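Local coordinates for mobilization protein A (Pseudomonas aeruginosa, PDB 2NS6) that nicks one strand of plasmid DNA at the origin of transfer, through a tyrosine-DNA intermediate, as the relaxase of the conjugative relaxosome, at residues R19-Y24 against H121-E126; S43-E48 against F94-T99; L70-E75 against E157-K162; K88-E93 against E170-H175. All coordinates share one frame; numbering follows the deposited sequence.

Contact 1 (R19-Y24 against H121-E126); sequences RAKADY and HLMISE. With MN (manganese (II) ion), chain B.
The thioether of Met-123 rises from strand 117-124 and meets the underside of helix 18-26 at Lys-21 and Ala-22. Its sulfur sits 3.5 Å from CG of Lys-21, and the same SD lies 3.8 Å from CA of Ala-22, so it touches backbone as well as side chain. CB of Met-123 already points to the helix; with chi1 at 39° CG stands between the backbone N and the carbonyl carbon, and a bend at the last torsion lays CE beside Ala-22, the methyl CE of Met-123 being 4.1 Å from CB of Ala-22. Lys-21 and Met-123 run past one another in opposite directions, the lysine bringing its aliphatic root to the sulfur and carrying its amine on toward the metal end of the strand. There NZ of Lys-21 forms a salt bridge with Glu-73 of the adjacent strand and lies 5.6 Å from ND1 of His-121, not in contact with it. Trp-57 of helix 53-63 touches both Ala-22 and Met-123. Within the helix, Arg-19 grips Asp-23 side-on: the bond from NE of Arg-19 to OD1 of Asp-23 is 2.8 Å and almost straight. Two residues before Met-123, NE2 of His-121 binds manganese at 2.4 Å, alongside His-111 and His-119. Tyr-24, the nucleophile that becomes joined to DNA, lies on the same helix, two residues after Ala-22. A helix bearing the tyrosine, packed on the strand that supplies a metal-binding histidine, is the arrangement of the active site in relaxases of the HUH type.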
loop_
_atom_site.group_PDB
_atom_site.type_symbol
_atom_site.label_atom_id
_atom_site.label_comp_id
_atom_site.label_asym_id
_atom_site.label_seq_id
_atom_site.Cartn_x
_atom_site.Cartn_y
_atom_site.Cartn_z
ATOM N N ARG A 19 2.874 -11.185 -4.040
ATOM C CA ARG A 19 2.533 -12.117 -2.976
ATOM C C ARG A 19 3.675 -12.264 -1.985
ATOM O O ARG A 19 3.462 -12.206 -0.776
ATOM C CB ARG A 19 2.159 -13.490 -3.545
ATOM C CG ARG A 19 1.842 -14.548 -2.471
ATOM C CD ARG A 19 0.766 -14.082 -1.493
ATOM N NE ARG A 19 0.761 -14.883 -0.267
ATOM C CZ ARG A 19 0.319 -16.135 -0.185
ATOM N NH1 ARG A 19 -0.170 -16.748 -1.256
ATOM N NH2 ARG A 19 0.384 -16.783 0.967
ATOM N N ALA A 20 4.889 -12.449 -2.490
ATOM C CA ALA A 20 6.046 -12.600 -1.609
ATOM C C ALA A 20 6.235 -11.336 -0.770
ATOM O O ALA A 20 6.465 -11.416 0.436
ATOM C CB ALA A 20 7.303 -12.890 -2.434
ATOM N N LYS A 21 6.129 -10.170 -1.401
ATOM C CA LYS A 21 6.285 -8.910 -0.679
ATOM C C LYS A 21 5.221 -8.738 0.412
ATOM O O LYS A 21 5.537 -8.346 1.539
ATOM C CB LYS A 21 6.238 -7.733 -1.660
ATOM C CG LYS A 21 6.181 -6.361 -0.997
ATOM C CD LYS A 21 7.449 -6.041 -0.226
ATOM C CE LYS A 21 8.598 -5.760 -1.183
ATOM N NZ LYS A 21 9.828 -5.314 -0.472
ATOM N N ALA A 22 3.964 -9.035 0.088
ATOM C CA ALA A 22 2.886 -8.914 1.073
ATOM C C ALA A 22 3.115 -9.855 2.259
ATOM O O ALA A 22 2.968 -9.458 3.419
ATOM C CB ALA A 22 1.532 -9.212 0.417
ATOM N N ASP A 23 3.483 -11.102 1.974
ATOM C CA ASP A 23 3.723 -12.061 3.047
ATOM C C ASP A 23 4.895 -11.666 3.931
ATOM O O ASP A 23 4.852 -11.850 5.148
ATOM C CB ASP A 23 3.948 -13.459 2.470
ATOM C CG ASP A 23 2.642 -14.189 2.199
ATOM O OD1 ASP A 23 1.601 -13.512 2.082
ATOM O OD2 ASP A 23 2.659 -15.434 2.098
ATOM N N TYR A 24 5.935 -11.111 3.323
ATOM C CA TYR A 24 7.103 -10.697 4.079
ATOM C C TYR A 24 6.796 -9.531 5.025
ATOM O O TYR A 24 6.990 -9.654 6.240
ATOM C CB TYR A 24 8.238 -10.324 3.127
ATOM C CG TYR A 24 9.539 -9.999 3.830
ATOM C CD1 TYR A 24 10.223 -10.968 4.561
ATOM C CD2 TYR A 24 10.083 -8.721 3.758
ATOM C CE1 TYR A 24 11.427 -10.668 5.204
ATOM C CE2 TYR A 24 11.279 -8.410 4.394
ATOM C CZ TYR A 24 11.945 -9.387 5.112
ATOM O OH TYR A 24 13.131 -9.079 5.728
ATOM N N HIS A 121 5.699 -0.069 5.847
ATOM C CA HIS A 121 5.843 -0.519 4.462
ATOM C C HIS A 121 4.431 -0.451 3.885
ATOM O O HIS A 121 3.491 -0.948 4.493
ATOM C CB HIS A 121 6.359 -1.960 4.396
ATOM C CG HIS A 121 7.793 -2.112 4.797
ATOM N ND1 HIS A 121 8.832 -2.024 3.898
ATOM C CD2 HIS A 121 8.360 -2.343 6.006
ATOM C CE1 HIS A 121 9.978 -2.198 4.535
ATOM N NE2 HIS A 121 9.718 -2.393 5.814
ATOM N N LEU A 122 4.278 0.169 2.723
ATOM C CA LEU A 122 2.954 0.290 2.133
ATOM C C LEU A 122 2.989 0.008 0.641
ATOM O O LEU A 122 3.687 0.686 -0.112
ATOM C CB LEU A 122 2.400 1.697 2.416
ATOM C CG LEU A 122 1.033 2.213 1.944
ATOM C CD1 LEU A 122 1.243 3.017 0.699
ATOM C CD2 LEU A 122 0.029 1.100 1.739
ATOM N N MET A 123 2.266 -1.021 0.215
ATOM C CA MET A 123 2.227 -1.335 -1.202
ATOM C C MET A 123 0.876 -0.933 -1.754
ATOM O O MET A 123 -0.174 -1.253 -1.191
ATOM C CB MET A 123 2.545 -2.818 -1.456
ATOM C CG MET A 123 1.964 -3.803 -0.477
ATOM S SD MET A 123 2.818 -5.446 -0.494
ATOM C CE MET A 123 2.303 -6.121 -2.111
ATOM N N ILE A 124 0.930 -0.187 -2.851
ATOM C CA ILE A 124 -0.255 0.336 -3.514
ATOM C C ILE A 124 -0.422 -0.214 -4.911
ATOM O O ILE A 124 0.500 -0.152 -5.728
ATOM C CB ILE A 124 -0.166 1.855 -3.644
ATOM C CG1 ILE A 124 0.224 2.461 -2.297
ATOM C CG2 ILE A 124 -1.486 2.414 -4.145
ATOM C CD1 ILE A 124 0.330 3.963 -2.334
ATOM N N SER A 125 -1.605 -0.756 -5.181
ATOM C CA SER A 125 -1.926 -1.298 -6.496
ATOM C C SER A 125 -2.488 -0.135 -7.303
ATOM O O SER A 125 -3.414 0.547 -6.856
ATOM C CB SER A 125 -2.987 -2.392 -6.370
ATOM O OG SER A 125 -3.515 -2.728 -7.640
ATOM N N GLU A 126 -1.934 0.089 -8.488
ATOM C CA GLU A 126 -2.384 1.187 -9.331
ATOM C C GLU A 126 -3.588 0.839 -10.192
ATOM O O GLU A 126 -3.585 1.056 -11.405
ATOM C CB GLU A 126 -1.228 1.679 -10.201
ATOM C CG GLU A 126 -0.174 2.438 -9.413
ATOM C CD GLU A 126 1.145 2.510 -10.150
ATOM O OE1 GLU A 126 1.674 3.625 -10.324
ATOM O OE2 GLU A 126 1.648 1.442 -10.550
HETATM MN MN MN B . 10.782 -3.354 7.725
HETATM O O HOH W 1 12.053 -4.264 9.507
#

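Contact 2 (S43-E48 against F94-T99); sequences SGHMPE and FAQHLT. With MN (manganese (II) ion), chain C; MN (manganese (II) ion), chain D.
His-45, just past the end of the edge strand 38-44, and Gln-96, on helix 84-99, join at a manganese site on the relaxase fold, away from the three-histidine site. Metal bonds come first: NE2 of His-45 reaches this manganese at 2.4 Å, OE1 of Gln-96 binds it at 2.6 Å, and a water is a further ligand. The glutamine chain bends at chi2 (-49°), bringing its amide back toward the histidine, whose ring plane is turned 69° from it. The two ligand atoms, NE2 of His-45 and OE1 of Gln-96, stand 3.5 Å apart and are linked through the metal.

Polar and van der Waals contacts line the CE1-ND1 side of the ring. Thr-99 approaches near the ring plane, while the hold comes from ND1 of His-45, which hydrogen-bonds to the carbonyl of Leu-104, an arrangement that would leave NE2 to serve the metal. Inside the helix, the hydroxyl of Thr-99 donates to Ala-95 O, which also accepts the backbone N of Thr-99. Another manganese is bound by ND1 of His-97. Where histidine and threonine meet, CE1 of His-45 lies 3.0 Å from OG1 of Thr-99.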
loop_
_atom_site.group_PDB
_atom_site.type_symbol
_atom_site.label_atom_id
_atom_site.label_comp_id
_atom_site.label_asym_id
_atom_site.label_seq_id
_atom_site.Cartn_x
_atom_site.Cartn_y
_atom_site.Cartn_z
ATOM N N SER A 43 -5.166 -3.647 5.175
ATOM C CA SER A 43 -5.302 -3.452 3.735
ATOM C C SER A 43 -6.640 -2.752 3.573
ATOM O O SER A 43 -7.407 -2.658 4.531
ATOM C CB SER A 43 -5.316 -4.793 2.982
ATOM O OG SER A 43 -4.090 -5.487 3.138
ATOM N N GLY A 44 -6.914 -2.240 2.380
ATOM C CA GLY A 44 -8.181 -1.566 2.153
ATOM C C GLY A 44 -8.513 -1.525 0.675
ATOM O O GLY A 44 -7.697 -1.925 -0.157
ATOM N N HIS A 45 -9.714 -1.058 0.344
ATOM C CA HIS A 45 -10.144 -0.938 -1.044
ATOM C C HIS A 45 -10.081 -2.218 -1.873
ATOM O O HIS A 45 -10.001 -2.147 -3.099
ATOM C CB HIS A 45 -9.309 0.132 -1.743
ATOM C CG HIS A 45 -9.293 1.443 -1.023
ATOM N ND1 HIS A 45 -8.171 2.235 -0.953
ATOM C CD2 HIS A 45 -10.253 2.082 -0.314
ATOM C CE1 HIS A 45 -8.434 3.306 -0.225
ATOM N NE2 HIS A 45 -9.688 3.237 0.175
ATOM N N MET A 46 -10.124 -3.379 -1.222
ATOM C CA MET A 46 -10.069 -4.651 -1.942
ATOM C C MET A 46 -11.391 -4.994 -2.638
ATOM O O MET A 46 -12.468 -4.868 -2.053
ATOM C CB MET A 46 -9.705 -5.789 -0.983
ATOM C CG MET A 46 -8.286 -5.765 -0.483
ATOM S SD MET A 46 -7.080 -5.888 -1.824
ATOM C CE MET A 46 -5.569 -5.484 -0.953
ATOM N N PRO A 47 -11.321 -5.436 -3.905
ATOM C CA PRO A 47 -12.522 -5.797 -4.665
ATOM C C PRO A 47 -13.172 -7.043 -4.084
ATOM O O PRO A 47 -12.522 -7.842 -3.397
ATOM C CB PRO A 47 -11.991 -6.001 -6.088
ATOM C CG PRO A 47 -10.586 -6.441 -5.867
ATOM C CD PRO A 47 -10.119 -5.539 -4.744
ATOM N N GLU A 48 -14.458 -7.206 -4.363
ATOM C CA GLU A 48 -15.230 -8.329 -3.842
ATOM C C GLU A 48 -14.628 -9.729 -4.020
ATOM O O GLU A 48 -14.778 -10.567 -3.138
ATOM C CB GLU A 48 -16.649 -8.279 -4.426
ATOM C CG GLU A 48 -17.559 -9.451 -4.044
ATOM C CD GLU A 48 -17.683 -9.660 -2.537
ATOM O OE1 GLU A 48 -18.035 -8.699 -1.812
ATOM O OE2 GLU A 48 -17.435 -10.800 -2.085
ATOM N N PHE A 94 -2.333 8.236 6.547
ATOM C CA PHE A 94 -1.531 8.567 5.378
ATOM C C PHE A 94 -1.827 7.615 4.201
ATOM O O PHE A 94 -1.808 8.034 3.047
ATOM C CB PHE A 94 -0.037 8.567 5.741
ATOM C CG PHE A 94 0.866 9.078 4.641
ATOM C CD1 PHE A 94 0.726 10.370 4.126
ATOM C CD2 PHE A 94 1.857 8.260 4.119
ATOM C CE1 PHE A 94 1.572 10.830 3.110
ATOM C CE2 PHE A 94 2.705 8.712 3.106
ATOM C CZ PHE A 94 2.560 9.997 2.600
ATOM N N ALA A 95 -2.121 6.348 4.486
ATOM C CA ALA A 95 -2.440 5.406 3.415
ATOM C C ALA A 95 -3.688 5.884 2.665
ATOM O O ALA A 95 -3.751 5.843 1.432
ATOM C CB ALA A 95 -2.673 4.013 3.985
ATOM N N GLN A 96 -4.685 6.326 3.422
ATOM C CA GLN A 96 -5.921 6.827 2.837
ATOM C C GLN A 96 -5.607 8.042 1.981
ATOM O O GLN A 96 -6.162 8.215 0.900
ATOM C CB GLN A 96 -6.907 7.234 3.939
ATOM C CG GLN A 96 -7.616 6.067 4.559
ATOM C CD GLN A 96 -8.198 5.159 3.493
ATOM O OE1 GLN A 96 -8.955 5.608 2.616
ATOM N NE2 GLN A 96 -7.835 3.887 3.543
ATOM N N HIS A 97 -4.715 8.888 2.477
ATOM C CA HIS A 97 -4.341 10.082 1.754
ATOM C C HIS A 97 -3.850 9.760 0.350
ATOM O O HIS A 97 -4.153 10.478 -0.590
ATOM C CB HIS A 97 -3.253 10.849 2.500
ATOM C CG HIS A 97 -2.864 12.131 1.829
ATOM N ND1 HIS A 97 -3.639 13.269 1.893
ATOM C CD2 HIS A 97 -1.820 12.431 1.023
ATOM C CE1 HIS A 97 -3.091 14.214 1.151
ATOM N NE2 HIS A 97 -1.988 13.731 0.611
ATOM N N LEU A 98 -3.100 8.674 0.206
ATOM C CA LEU A 98 -2.563 8.293 -1.092
ATOM C C LEU A 98 -3.455 7.380 -1.951
ATOM O O LEU A 98 -3.299 7.344 -3.167
ATOM C CB LEU A 98 -1.195 7.617 -0.897
ATOM C CG LEU A 98 -0.073 8.431 -0.227
ATOM C CD1 LEU A 98 1.195 7.579 -0.088
ATOM C CD2 LEU A 98 0.221 9.669 -1.055
ATOM N N THR A 99 -4.400 6.673 -1.335
ATOM C CA THR A 99 -5.250 5.709 -2.049
ATOM C C THR A 99 -6.760 5.924 -1.915
ATOM O O THR A 99 -7.553 5.231 -2.563
ATOM C CB THR A 99 -5.009 4.312 -1.501
ATOM O OG1 THR A 99 -5.544 4.249 -0.175
ATOM C CG2 THR A 99 -3.505 4.002 -1.445
HETATM MN MN MN C . -11.127 4.625 1.486
HETATM MN MN MN D . -5.001 13.643 3.907
HETATM O O HOH W 2 -11.600 6.681 0.145
#

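Contact 3 (L70-E75 against E157-K162); sequences LFKEVE and EALKPK
Strand 71-77 and a loop without regular structure come together here, Lys-72 and Leu-159 being the closest pair at 8.0 Å between their CA atoms, with Leu-159 inside a type I turn that runs from Glu-157 to Lys-160. The turn is closed by its backbone bond, 3.1 Å from N of Lys-160 to O of Glu-157. Across the contact, Lys-72 and Leu-159 lie alongside each other and point in opposite directions. The leucine offers one branch: CD2 of Leu-159 rests 3.9 Å from CB of Lys-72, and it touches the lysine CG as well. Lys-72 sends CG away from its own backbone N (chi1 -179°), then turns at chi2 and again at its last torsion (-72°). That second turn brings the amine over the loop backbone, where NZ of Lys-72 stands 3.1 Å from the carbonyl O of Leu-159. The lysine therefore meets the same residue twice, with its aliphatic stem against the isobutyl group and its charged end beside the peptide oxygen. Lys-72 is buried as a whole, and Trp-164, at the start of helix 164-181, touches both side chains. Within the turn, the exposed Lys-160 reaches back to Glu-157, NZ of Lys-160 meeting OE1 of Glu-157 at 3.0 Å in a salt bridge on the syn side of the carboxylate. Backbone bonds place Lys-72 beside Ile-124 in strand 117-124, within the antiparallel sheet. The contact thus folds the loop leading into helix 164-181 against the face of the relaxase sheet opposite the one carrying the tyrosine helix.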
loop_
_atom_site.group_PDB
_atom_site.type_symbol
_atom_site.label_atom_id
_atom_site.label_comp_id
_atom_site.label_asym_id
_atom_site.label_seq_id
_atom_site.Cartn_x
_atom_site.Cartn_y
_atom_site.Cartn_z
ATOM N N LEU A 70 3.052 -4.167 -10.846
ATOM C CA LEU A 70 2.359 -4.944 -9.823
ATOM C C LEU A 70 1.947 -4.086 -8.625
ATOM O O LEU A 70 0.865 -4.270 -8.061
ATOM C CB LEU A 70 3.249 -6.098 -9.347
ATOM C CG LEU A 70 3.566 -7.175 -10.397
ATOM C CD1 LEU A 70 4.700 -8.039 -9.893
ATOM C CD2 LEU A 70 2.316 -8.027 -10.680
ATOM N N PHE A 71 2.809 -3.148 -8.244
ATOM C CA PHE A 71 2.517 -2.269 -7.120
ATOM C C PHE A 71 3.610 -1.222 -6.927
ATOM O O PHE A 71 4.717 -1.359 -7.438
ATOM C CB PHE A 71 2.356 -3.094 -5.835
ATOM C CG PHE A 71 3.592 -3.843 -5.448
ATOM C CD1 PHE A 71 4.606 -3.214 -4.731
ATOM C CD2 PHE A 71 3.771 -5.161 -5.847
ATOM C CE1 PHE A 71 5.781 -3.887 -4.420
ATOM C CE2 PHE A 71 4.942 -5.847 -5.542
ATOM C CZ PHE A 71 5.951 -5.210 -4.829
ATOM N N LYS A 72 3.268 -0.172 -6.190
ATOM C CA LYS A 72 4.179 0.916 -5.867
ATOM C C LYS A 72 4.422 0.783 -4.365
ATOM O O LYS A 72 3.506 0.963 -3.554
ATOM C CB LYS A 72 3.514 2.260 -6.169
ATOM C CG LYS A 72 4.378 3.499 -5.905
ATOM C CD LYS A 72 5.533 3.599 -6.884
ATOM C CE LYS A 72 6.300 4.902 -6.726
ATOM N NZ LYS A 72 5.520 6.076 -7.221
ATOM N N GLU A 73 5.653 0.452 -4.002
ATOM C CA GLU A 73 6.025 0.280 -2.604
ATOM C C GLU A 73 6.545 1.577 -2.011
ATOM O O GLU A 73 7.465 2.194 -2.547
ATOM C CB GLU A 73 7.100 -0.797 -2.487
ATOM C CG GLU A 73 7.722 -0.923 -1.102
ATOM C CD GLU A 73 8.608 -2.147 -0.993
ATOM O OE1 GLU A 73 9.503 -2.306 -1.849
ATOM O OE2 GLU A 73 8.405 -2.946 -0.050
ATOM N N VAL A 74 5.955 1.989 -0.901
ATOM C CA VAL A 74 6.372 3.211 -0.236
ATOM C C VAL A 74 6.854 2.859 1.169
ATOM O O VAL A 74 6.264 2.004 1.834
ATOM C CB VAL A 74 5.206 4.218 -0.134
ATOM C CG1 VAL A 74 5.695 5.516 0.490
ATOM C CG2 VAL A 74 4.622 4.489 -1.515
ATOM N N GLU A 75 7.933 3.505 1.606
ATOM C CA GLU A 75 8.485 3.261 2.941
ATOM C C GLU A 75 8.743 4.574 3.663
ATOM O O GLU A 75 9.367 5.484 3.113
ATOM C CB GLU A 75 9.795 2.474 2.869
ATOM C CG GLU A 75 10.210 1.904 4.225
ATOM C CD GLU A 75 11.476 1.064 4.162
ATOM O OE1 GLU A 75 11.653 0.318 3.177
ATOM O OE2 GLU A 75 12.281 1.139 5.113
ATOM N N GLU A 157 -2.755 6.949 -13.230
ATOM C CA GLU A 157 -1.462 7.528 -13.561
ATOM C C GLU A 157 -0.998 8.468 -12.453
ATOM O O GLU A 157 0.087 9.036 -12.535
ATOM C CB GLU A 157 -1.556 8.327 -14.864
ATOM C CG GLU A 157 -2.221 7.595 -16.027
ATOM C CD GLU A 157 -1.537 6.301 -16.370
ATOM O OE1 GLU A 157 -0.313 6.316 -16.610
ATOM O OE2 GLU A 157 -2.227 5.258 -16.408
ATOM N N ALA A 158 -1.815 8.619 -11.416
ATOM C CA ALA A 158 -1.510 9.526 -10.313
ATOM C C ALA A 158 -0.178 9.328 -9.594
ATOM O O ALA A 158 0.349 10.270 -8.995
ATOM C CB ALA A 158 -2.653 9.496 -9.294
ATOM N N LEU A 159 0.367 8.119 -9.633
ATOM C CA LEU A 159 1.636 7.847 -8.958
ATOM C C LEU A 159 2.876 7.941 -9.854
ATOM O O LEU A 159 3.984 7.678 -9.390
ATOM C CB LEU A 159 1.596 6.459 -8.318
ATOM C CG LEU A 159 0.862 6.268 -6.982
ATOM C CD1 LEU A 159 -0.439 7.046 -6.942
ATOM C CD2 LEU A 159 0.636 4.789 -6.771
ATOM N N LYS A 160 2.698 8.318 -11.119
ATOM C CA LYS A 160 3.822 8.410 -12.052
ATOM C C LYS A 160 4.496 9.786 -12.192
ATOM O O LYS A 160 5.679 9.859 -12.497
ATOM C CB LYS A 160 3.397 7.926 -13.453
ATOM C CG LYS A 160 3.051 6.429 -13.562
ATOM C CD LYS A 160 2.701 6.025 -15.000
ATOM C CE LYS A 160 2.198 4.583 -15.083
ATOM N NZ LYS A 160 1.731 4.181 -16.463
ATOM N N PRO A 161 3.754 10.891 -11.993
ATOM C CA PRO A 161 4.385 12.210 -12.127
ATOM C C PRO A 161 5.711 12.323 -11.372
ATOM O O PRO A 161 5.912 11.672 -10.346
ATOM C CB PRO A 161 3.325 13.156 -11.578
ATOM C CG PRO A 161 2.049 12.481 -11.982
ATOM C CD PRO A 161 2.332 11.029 -11.638
ATOM N N LYS A 162 6.608 13.150 -11.900
ATOM C CA LYS A 162 7.922 13.378 -11.314
ATOM C C LYS A 162 7.825 14.093 -9.976
ATOM O O LYS A 162 8.597 13.819 -9.053
ATOM C CB LYS A 162 8.776 14.196 -12.272
#

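Contact 4 (K88-E93 against E170-H175); sequences KALASE and EAWADH
Leu-90 of helix 84-99 reaches helix 164-181 with its isobutyl group, which lies between Trp-172 and the backbone of His-175. From CB the side chain leaves with CG anti to the backbone N (chi1 173°), which turns it across the gap. CG of Leu-90 lies 3.6 Å from CH2 of Trp-172 and is also near CZ3. Its CD2 branch comes obliquely to the indole, 3.5 Å from the same CH2 of Trp-172, the two side chains crossing at about a right angle. The other branch, CD1 of Leu-90, meets the carbonyl O of His-175 at 3.6 Å and, a little farther off, the histidine CB. The helical segments 88-93 and 170-175 run roughly antiparallel, at 150° between their N-to-C directions, their axes approaching to 10.8 Å, and pack together on one face of the relaxase's antiparallel sheet. One turn further along, Glu-93 adds a polar link: ND1 of His-175 donates to OE1 of Glu-93 at 2.8 Å, with an N-H...O angle of 159°. The acceptor lies close to the imidazole plane, yet the nitrogen approaches from above the carboxylate. Arg-178, one turn beyond the histidine, forms a salt bridge with the same OE1.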
loop_
_atom_site.group_PDB
_atom_site.type_symbol
_atom_site.label_atom_id
_atom_site.label_comp_id
_atom_site.label_asym_id
_atom_site.label_seq_id
_atom_site.Cartn_x
_atom_site.Cartn_y
_atom_site.Cartn_z
ATOM N N LYS A 88 -0.467 3.811 14.591
ATOM C CA LYS A 88 -1.450 3.101 13.773
ATOM C C LYS A 88 -2.397 4.076 13.080
ATOM O O LYS A 88 -2.648 3.950 11.888
ATOM C CB LYS A 88 -2.283 2.137 14.624
ATOM C CG LYS A 88 -1.516 0.951 15.180
ATOM C CD LYS A 88 -2.429 0.101 16.049
ATOM C CE LYS A 88 -1.688 -1.092 16.600
ATOM N NZ LYS A 88 -2.585 -2.021 17.329
ATOM N N ALA A 89 -2.928 5.040 13.826
ATOM C CA ALA A 89 -3.842 6.010 13.235
ATOM C C ALA A 89 -3.140 6.819 12.156
ATOM O O ALA A 89 -3.693 7.035 11.077
ATOM C CB ALA A 89 -4.410 6.941 14.320
ATOM N N LEU A 90 -1.921 7.268 12.441
ATOM C CA LEU A 90 -1.154 8.068 11.479
ATOM C C LEU A 90 -0.879 7.336 10.160
ATOM O O LEU A 90 -1.093 7.895 9.081
ATOM C CB LEU A 90 0.177 8.516 12.103
ATOM C CG LEU A 90 1.175 9.221 11.182
ATOM C CD1 LEU A 90 0.556 10.483 10.601
ATOM C CD2 LEU A 90 2.440 9.564 11.959
ATOM N N ALA A 91 -0.404 6.094 10.253
ATOM C CA ALA A 91 -0.100 5.284 9.073
ATOM C C ALA A 91 -1.350 5.047 8.228
ATOM O O ALA A 91 -1.322 5.209 7.003
ATOM C CB ALA A 91 0.505 3.937 9.495
ATOM N N SER A 92 -2.442 4.666 8.892
ATOM C CA SER A 92 -3.712 4.420 8.209
ATOM C C SER A 92 -4.131 5.706 7.525
ATOM O O SER A 92 -4.514 5.717 6.352
ATOM C CB SER A 92 -4.803 4.030 9.207
ATOM O OG SER A 92 -4.407 2.933 10.005
ATOM N N GLU A 93 -4.059 6.792 8.284
ATOM C CA GLU A 93 -4.430 8.103 7.782
ATOM C C GLU A 93 -3.647 8.446 6.522
ATOM O O GLU A 93 -4.226 8.889 5.527
ATOM C CB GLU A 93 -4.179 9.162 8.858
ATOM C CG GLU A 93 -4.688 10.554 8.508
ATOM C CD GLU A 93 -4.118 11.623 9.431
ATOM O OE1 GLU A 93 -2.880 11.800 9.431
ATOM O OE2 GLU A 93 -4.896 12.276 10.148
ATOM N N GLU A 170 6.150 15.869 1.257
ATOM C CA GLU A 170 5.584 17.044 1.911
ATOM C C GLU A 170 4.277 16.654 2.590
ATOM O O GLU A 170 3.939 17.165 3.658
ATOM C CB GLU A 170 5.311 18.152 0.897
ATOM C CG GLU A 170 4.780 19.427 1.536
ATOM C CD GLU A 170 4.400 20.484 0.521
ATOM O OE1 GLU A 170 4.046 21.606 0.942
ATOM O OE2 GLU A 170 4.451 20.195 -0.696
ATOM N N ALA A 171 3.539 15.748 1.957
ATOM C CA ALA A 171 2.273 15.283 2.509
ATOM C C ALA A 171 2.541 14.476 3.776
ATOM O O ALA A 171 1.877 14.668 4.796
ATOM C CB ALA A 171 1.532 14.440 1.480
ATOM N N TRP A 172 3.522 13.581 3.719
ATOM C CA TRP A 172 3.863 12.765 4.880
ATOM C C TRP A 172 4.275 13.670 6.038
ATOM O O TRP A 172 3.841 13.469 7.177
ATOM C CB TRP A 172 5.002 11.794 4.544
ATOM C CG TRP A 172 5.540 11.031 5.738
ATOM C CD1 TRP A 172 6.846 10.934 6.116
ATOM C CD2 TRP A 172 4.788 10.290 6.714
ATOM N NE1 TRP A 172 6.958 10.189 7.266
ATOM C CE2 TRP A 172 5.712 9.781 7.657
ATOM C CE3 TRP A 172 3.426 10.012 6.884
ATOM C CZ2 TRP A 172 5.320 9.005 8.758
ATOM C CZ3 TRP A 172 3.032 9.239 7.983
ATOM C CH2 TRP A 172 3.981 8.746 8.906
ATOM N N ALA A 173 5.099 14.673 5.738
ATOM C CA ALA A 173 5.572 15.618 6.752
ATOM C C ALA A 173 4.399 16.301 7.455
ATOM O O ALA A 173 4.327 16.325 8.681
ATOM C CB ALA A 173 6.471 16.666 6.104
ATOM N N ASP A 174 3.492 16.857 6.658
ATOM C CA ASP A 174 2.301 17.541 7.152
ATOM C C ASP A 174 1.487 16.601 8.045
ATOM O O ASP A 174 0.891 17.028 9.036
ATOM C CB ASP A 174 1.469 18.019 5.949
ATOM C CG ASP A 174 0.106 18.597 6.339
ATOM O OD1 ASP A 174 0.053 19.567 7.127
ATOM O OD2 ASP A 174 -0.919 18.080 5.832
ATOM N N HIS A 175 1.481 15.316 7.699
ATOM C CA HIS A 175 0.744 14.317 8.466
ATOM C C HIS A 175 1.450 13.985 9.777
ATOM O O HIS A 175 0.845 14.057 10.846
ATOM C CB HIS A 175 0.550 13.049 7.620
ATOM C CG HIS A 175 -0.616 13.127 6.686
ATOM N ND1 HIS A 175 -1.862 12.635 7.011
ATOM C CD2 HIS A 175 -0.746 13.704 5.466
ATOM C CE1 HIS A 175 -2.711 12.905 6.033
ATOM N NE2 HIS A 175 -2.058 13.553 5.085
#

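In the fold
Contacts 1, 3 and 4 are buried; contact 2 is only partly so. Contacts 1 and 3 share the sheet through the neighbouring strands 117-124 and 71-77, joined by a probable backbone hydrogen bond between Leu-122 and Val-74. Contacts 2 and 4 share helix 84-99, and Phe-94 and His-97 of the former pack against Trp-172, Ala-171 and His-175 of the latter. Ile-124 on Thr-99 ties contact 1 to contact 2. Chemistry follows place: a thioether meets aliphatic groups under the tyrosine helix, a lysine stem lies against a loop leucine in contact 3, leucine-indole packing is joined by a histidine-carboxylate hydrogen bond between the helices of contact 4, and metal ligation bridges the more open contact 2.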